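Local coordinates for putative ABC transporter, periplasmic binding protein, amino acid (Neisseria gonorrhoeae, PDB 2YJP) that probably serves as the substrate-binding receptor of an amino-acid ABC transporter, holding L-cysteine in its pocket, at residues G60-K65 / D192-T197; E105-V110 / V169-T174. The protein carries 1 engineered substitution. All blocks are in the same frame, centred on the assembly; numbering follows the deposited sequence.

How the contacts relate
From the N terminus the chain runs through 60-65, then 105-110, then 169-174, and last 192-197. Contact 2 pairs the two inner segments and contact 1 the two outer ones, so the smaller loop is enclosed by the larger and they do not cross. Segments 60-65 and 105-110 belong to the lobe built on sheet 57-61, 99-103 and 120-121. Segments 169-174 and 192-197 belong to the lobe with strands 166-170, 187-191 and 208-212. Both contacts therefore join lobe to lobe around the bound cysteine. They also share a zinc ion, held by E105 of contact 2 and D192 of contact 1.

Contact 1 of 2, residues G60-K65 / D192-T197; sequences GVFGDK and DQNTET. With ZN (zinc ion), chain G; ZN (zinc ion), chain J; CYS (cysteine), chain D.
D64 and the start of helix 194-202 meet through the D64 carboxylate. The D64 CB lies 3.6 Å from OG1 of T195. With CG between the backbone N and the carbonyl carbon (chi1 61°), the carboxylate is brought to the first backbone N-H groups of the helix. OD1 accepts a hydrogen bond from ND2 of N194 at 3.3 Å, and this donor comes from above the carboxylate plane. Water 1 donates to D64 OD1 at 2.6 Å. OD2 goes to the backbone instead. It takes a fairly straight bond from N of T195 at 3.2 Å (163°), and this donor too comes from above the carboxylate plane. A weak bond reaches OD2 from N of N194 at 2.8 Å. Q193 is the N-cap residue, and its OE1 is linked to D64 OD2 through water 2, weakly on the D64 side. The negative group at the helix N terminus probably gains from the helix dipole.

The fold is the two-lobed one of type II periplasmic binding proteins, and this contact spans the two lobes beside the ligand cleft. The other end of the N194 amide, OD1, bonds to H211, a residue of the cysteine pocket. ND2 lies 4.2 Å from CD1 of F62, with ring and amide planes 59° apart. The F62 ring also reaches the cysteine sulfur with CE2 and CZ. K65 passes N194 with its CB and CG. Its extended chain then carries NZ to within 3.1 Å of the cysteine SG. N124 bonds NZ and D212 forms a salt bridge with it. D192 OD2 binds a zinc ion that E105 also holds.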
loop_
_atom_site.group_PDB
_atom_site.type_symbol
_atom_site.label_atom_id
_atom_site.label_comp_id
_atom_site.label_asym_id
_atom_site.label_seq_id
_atom_site.Cartn_x
_atom_site.Cartn_y
_atom_site.Cartn_z
ATOM N N GLY A 60 5.146 -1.453 -10.415
ATOM C CA GLY A 60 3.860 -0.846 -10.072
ATOM C C GLY A 60 3.927 -0.269 -8.668
ATOM O O GLY A 60 4.314 -0.976 -7.704
ATOM N N VAL A 61 3.577 1.017 -8.547
ATOM C CA VAL A 61 3.598 1.752 -7.272
ATOM C C VAL A 61 2.447 2.710 -7.212
ATOM O O VAL A 61 1.852 3.036 -8.251
ATOM C CB VAL A 61 4.933 2.569 -7.003
ATOM C CG1 VAL A 61 6.131 1.636 -6.955
ATOM C CG2 VAL A 61 5.175 3.682 -8.052
ATOM N N PHE A 62 2.134 3.176 -5.996
ATOM C CA PHE A 62 1.172 4.266 -5.829
ATOM C C PHE A 62 1.714 5.641 -6.185
ATOM O O PHE A 62 2.892 5.946 -5.932
ATOM C CB PHE A 62 0.624 4.294 -4.402
ATOM C CG PHE A 62 -0.397 3.248 -4.158
ATOM C CD1 PHE A 62 -1.619 3.292 -4.845
ATOM C CD2 PHE A 62 -0.161 2.214 -3.264
ATOM C CE1 PHE A 62 -2.580 2.337 -4.656
ATOM C CE2 PHE A 62 -1.144 1.219 -3.052
ATOM C CZ PHE A 62 -2.347 1.281 -3.772
ATOM N N GLY A 63 0.851 6.478 -6.799
ATOM C CA GLY A 63 1.154 7.857 -6.972
ATOM C C GLY A 63 0.613 8.770 -5.888
ATOM O O GLY A 63 0.965 9.980 -5.855
ATOM N N ASP A 64 -0.273 8.272 -5.025
ATOM C CA ASP A 64 -1.004 9.179 -4.129
ATOM C C ASP A 64 -1.264 8.532 -2.773
ATOM O O ASP A 64 -2.291 8.726 -2.157
ATOM C CB ASP A 64 -2.327 9.614 -4.758
ATOM C CG ASP A 64 -3.278 8.420 -5.045
ATOM O OD1 ASP A 64 -2.855 7.233 -4.938
ATOM O OD2 ASP A 64 -4.465 8.694 -5.392
ATOM N N LYS A 65 -0.322 7.706 -2.323
ATOM C CA LYS A 65 -0.460 7.079 -1.036
ATOM C C LYS A 65 0.751 7.419 -0.132
ATOM O O LYS A 65 1.434 6.524 0.407
ATOM C CB LYS A 65 -0.651 5.554 -1.185
ATOM C CG LYS A 65 -1.264 4.912 0.062
ATOM C CD LYS A 65 -1.152 3.358 0.052
ATOM C CE LYS A 65 -1.771 2.797 1.280
ATOM N NZ LYS A 65 -1.724 1.324 1.457
ATOM N N ASP A 192 -11.791 5.442 -7.573
ATOM C CA ASP A 192 -10.554 4.776 -8.104
ATOM C C ASP A 192 -9.252 5.173 -7.374
ATOM O O ASP A 192 -8.428 4.331 -7.089
ATOM C CB ASP A 192 -10.390 5.074 -9.595
ATOM C CG ASP A 192 -11.409 4.314 -10.482
ATOM O OD1 ASP A 192 -12.236 3.618 -9.902
ATOM O OD2 ASP A 192 -11.375 4.361 -11.765
ATOM N N GLN A 193 -9.099 6.462 -7.054
ATOM C CA GLN A 193 -7.876 7.041 -6.575
ATOM C C GLN A 193 -7.961 7.491 -5.113
ATOM O O GLN A 193 -9.065 7.929 -4.670
ATOM C CB GLN A 193 -7.593 8.279 -7.413
ATOM C CG GLN A 193 -7.555 7.995 -8.872
ATOM C CD GLN A 193 -7.098 9.243 -9.684
ATOM O OE1 GLN A 193 -6.100 9.875 -9.344
ATOM N NE2 GLN A 193 -7.836 9.586 -10.740
ATOM N N ASN A 194 -6.827 7.491 -4.398
ATOM C CA ASN A 194 -6.853 7.956 -3.018
ATOM C C ASN A 194 -7.235 9.419 -2.892
ATOM O O ASN A 194 -7.996 9.746 -2.029
ATOM C CB ASN A 194 -5.546 7.651 -2.222
ATOM C CG ASN A 194 -5.375 6.132 -1.963
ATOM O OD1 ASN A 194 -6.248 5.519 -1.345
ATOM N ND2 ASN A 194 -4.291 5.515 -2.515
ATOM N N THR A 195 -6.646 10.284 -3.707
ATOM C CA THR A 195 -6.916 11.714 -3.678
ATOM C C THR A 195 -8.406 11.988 -3.822
ATOM O O THR A 195 -8.957 12.723 -3.031
ATOM C CB THR A 195 -6.134 12.440 -4.786
ATOM O OG1 THR A 195 -4.734 12.231 -4.545
ATOM C CG2 THR A 195 -6.405 13.987 -4.722
ATOM N N GLU A 196 -9.067 11.357 -4.787
ATOM C CA GLU A 196 -10.531 11.486 -4.900
ATOM C C GLU A 196 -11.227 11.062 -3.619
ATOM O O GLU A 196 -12.144 11.766 -3.148
ATOM C CB GLU A 196 -11.133 10.643 -6.018
ATOM C CG GLU A 196 -10.819 11.031 -7.424
ATOM C CD GLU A 196 -11.317 9.922 -8.401
ATOM O OE1 GLU A 196 -11.046 8.672 -8.169
ATOM O OE2 GLU A 196 -11.980 10.307 -9.412
ATOM N N THR A 197 -10.806 9.929 -3.066
ATOM C CA THR A 197 -11.493 9.362 -1.904
ATOM C C THR A 197 -11.411 10.298 -0.671
ATOM O O THR A 197 -12.414 10.587 -0.008
ATOM C CB THR A 197 -10.929 7.978 -1.565
ATOM O OG1 THR A 197 -10.955 7.166 -2.747
ATOM C CG2 THR A 197 -11.782 7.303 -0.472
HETATM ZN ZN ZN G . -9.556 4.598 -12.553
HETATM ZN ZN ZN J . -12.877 9.118 -10.656
HETATM N N CYS D . -2.626 -2.232 1.433
HETATM C CA CYS D . -4.075 -2.211 1.129
HETATM C C CYS D . -4.368 -3.113 -0.071
HETATM O O CYS D . -3.422 -3.779 -0.591
HETATM C CB CYS D . -4.567 -0.806 0.807
HETATM S SG CYS D . -3.698 0.004 -0.547
HETATM O OXT CYS D . -5.527 -3.181 -0.490
HETATM O O HOH W 1 -4.545 5.806 -6.368
HETATM O O HOH W 2 -4.152 9.817 -7.733
HETATM O O HOH W 3 -13.468 7.027 -9.567
HETATM O O HOH W 4 -14.867 10.515 -11.069
#

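Contact 2 of 2, residues E105-V110 / V169-T174; sequences EAANRV and VNKGTT. With ZN (zinc ion), chain G; CYS (cysteine), chain D.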
loop_
_atom_site.group_PDB
_atom_site.type_symbol
_atom_site.label_atom_id
_atom_site.label_comp_id
_atom_site.label_asym_id
_atom_site.label_seq_id
_atom_site.Cartn_x
_atom_site.Cartn_y
_atom_site.Cartn_z
ATOM N N GLU A 105 -3.473 2.391 -9.863
ATOM C CA GLU A 105 -4.657 2.326 -8.929
ATOM C C GLU A 105 -4.724 1.019 -8.113
ATOM O O GLU A 105 -4.262 -0.054 -8.583
ATOM C CB GLU A 105 -5.971 2.426 -9.686
ATOM C CG GLU A 105 -6.040 3.666 -10.605
ATOM C CD GLU A 105 -7.366 3.837 -11.343
ATOM O OE1 GLU A 105 -8.143 2.871 -11.450
ATOM O OE2 GLU A 105 -7.649 4.967 -11.820
ATOM N N ALA A 106 -5.344 1.074 -6.930
ATOM C CA ALA A 106 -5.490 -0.146 -6.100
ATOM C C ALA A 106 -6.120 -1.251 -6.904
ATOM O O ALA A 106 -5.596 -2.362 -6.883
ATOM C CB ALA A 106 -6.308 0.101 -4.824
ATOM N N ALA A 107 -7.209 -0.940 -7.615
ATOM C CA ALA A 107 -7.948 -1.941 -8.378
ATOM C C ALA A 107 -7.194 -2.546 -9.579
ATOM O O ALA A 107 -7.647 -3.523 -10.122
ATOM C CB ALA A 107 -9.318 -1.383 -8.851
ATOM N N ASN A 108 -6.059 -1.979 -9.978
ATOM C CA ASN A 108 -5.387 -2.426 -11.217
ATOM C C ASN A 108 -4.170 -3.275 -10.936
ATOM O O ASN A 108 -3.536 -3.792 -11.883
ATOM C CB ASN A 108 -4.907 -1.225 -12.062
ATOM C CG ASN A 108 -6.042 -0.568 -12.831
ATOM O OD1 ASN A 108 -7.109 -1.137 -12.958
ATOM N ND2 ASN A 108 -5.821 0.640 -13.302
ATOM N N ARG A 109 -3.830 -3.398 -9.649
ATOM C CA ARG A 109 -2.584 -4.057 -9.269
ATOM C C ARG A 109 -2.476 -5.479 -9.810
ATOM O O ARG A 109 -1.461 -5.806 -10.376
ATOM C CB ARG A 109 -2.350 -4.040 -7.770
ATOM C CG ARG A 109 -2.025 -2.633 -7.244
ATOM C CD ARG A 109 -1.938 -2.654 -5.723
ATOM N NE ARG A 109 -3.258 -2.904 -5.157
ATOM C CZ ARG A 109 -3.540 -2.717 -3.883
ATOM N NH1 ARG A 109 -2.579 -2.305 -3.093
ATOM N NH2 ARG A 109 -4.757 -2.935 -3.425
ATOM N N VAL A 110 -3.529 -6.283 -9.643
ATOM C CA VAL A 110 -3.564 -7.634 -10.115
ATOM C C VAL A 110 -3.466 -7.662 -11.657
ATOM O O VAL A 110 -2.582 -8.326 -12.189
ATOM C CB VAL A 110 -4.852 -8.384 -9.624
ATOM C CG1 VAL A 110 -5.059 -9.706 -10.404
ATOM C CG2 VAL A 110 -4.785 -8.635 -8.115
ATOM N N VAL A 169 -14.579 4.415 0.452
ATOM C CA VAL A 169 -13.430 3.563 0.343
ATOM C C VAL A 169 -12.782 3.786 -1.036
ATOM O O VAL A 169 -13.483 4.132 -2.034
ATOM C CB VAL A 169 -13.792 2.025 0.454
ATOM C CG1 VAL A 169 -14.207 1.650 1.859
ATOM C CG2 VAL A 169 -14.861 1.583 -0.617
ATOM N N ASN A 170 -11.464 3.541 -1.083
ATOM C CA ASN A 170 -10.731 3.496 -2.336
ATOM C C ASN A 170 -11.079 2.151 -2.972
ATOM O O ASN A 170 -10.922 1.104 -2.317
ATOM C CB ASN A 170 -9.250 3.711 -2.073
ATOM C CG ASN A 170 -8.357 3.585 -3.317
ATOM O OD1 ASN A 170 -7.325 3.135 -3.249
ATOM N ND2 ASN A 170 -8.736 4.069 -4.384
ATOM N N LYS A 171 -11.634 2.186 -4.193
ATOM C CA LYS A 171 -12.009 0.982 -4.860
ATOM C C LYS A 171 -10.828 -0.032 -4.940
ATOM O O LYS A 171 -9.707 0.351 -5.300
ATOM C CB LYS A 171 -12.606 1.299 -6.269
ATOM C CG LYS A 171 -12.979 0.036 -7.067
ATOM C CD LYS A 171 -13.855 0.325 -8.329
ATOM C CE LYS A 171 -13.829 -0.871 -9.306
ATOM N NZ LYS A 171 -14.319 -0.502 -10.721
ATOM N N GLY A 172 -11.119 -1.299 -4.636
ATOM C CA GLY A 172 -10.202 -2.418 -4.870
ATOM C C GLY A 172 -9.198 -2.588 -3.704
ATOM O O GLY A 172 -8.201 -3.255 -3.854
ATOM N N THR A 173 -9.441 -1.891 -2.583
ATOM C CA THR A 173 -8.608 -2.041 -1.423
ATOM C C THR A 173 -9.147 -3.126 -0.479
ATOM O O THR A 173 -10.275 -3.620 -0.620
ATOM C CB THR A 173 -8.462 -0.706 -0.616
ATOM O OG1 THR A 173 -9.741 -0.211 -0.208
ATOM C CG2 THR A 173 -7.695 0.370 -1.424
ATOM N N THR A 174 -8.323 -3.492 0.497
ATOM C CA THR A 174 -8.759 -4.437 1.539
ATOM C C THR A 174 -9.889 -3.809 2.344
ATOM O O THR A 174 -10.794 -4.527 2.738
ATOM C CB THR A 174 -7.638 -4.826 2.473
ATOM O OG1 THR A 174 -6.919 -3.640 2.809
ATOM C CG2 THR A 174 -6.658 -5.895 1.793
HETATM ZN ZN ZN G . -9.556 4.598 -12.553
HETATM N N CYS D . -2.626 -2.232 1.433
HETATM C CA CYS D . -4.075 -2.211 1.129
HETATM C C CYS D . -4.368 -3.113 -0.071
HETATM O O CYS D . -3.422 -3.779 -0.591
HETATM C CB CYS D . -4.567 -0.806 0.807
HETATM S SG CYS D . -3.698 0.004 -0.547
HETATM O OXT CYS D . -5.527 -3.181 -0.490
HETATM O O HOH W 5 -5.787 3.400 -5.712
HETATM O O HOH W 6 -8.483 1.672 -7.266
#
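A106 is the first residue of 105-110 to touch 169-174. Just before it, E105 grips a zinc ion with both carboxylate oxygens. The A106 CB points into the turn opposite. It lies 3.4 Å from O of K171 and 3.7 Å from CG2 of T173, with OD1 of N170 also close. Water 5 links N of A106 to that OD1, while ND2 of N170 bonds to O of F191. A107 comes next, with its CA 4.2 Å from CA of G172. Glycine brings no side chain there, so the backbones come close. Water 6 accepts from N of A107 and donates to O of K171. Residues 170-173 form a type II beta turn, and T173 OG1 donates to O of N170 at 2.8 Å.

R109 begins helix 109-114. Its chain bends at chi3 (-68°), and NE bonds to O of A106 at 3.0 Å, on a lone pair in the carbonyl plane. This steadies the guanidinium, and A123 O takes a further bond from NH1. NH2 then donates to OXT of the cysteine at 3.0 Å (160°), while NH1 bonds weakly to its other carboxylate oxygen. T174 N also donates to OXT, so both segments hold the ligand carboxylate.

T173 is the N-cap of helix 174-182. The turn thus lies between strand 166-170 and that helix, beside strands 187-191 and 208-212, and faces the start of helix 109-114.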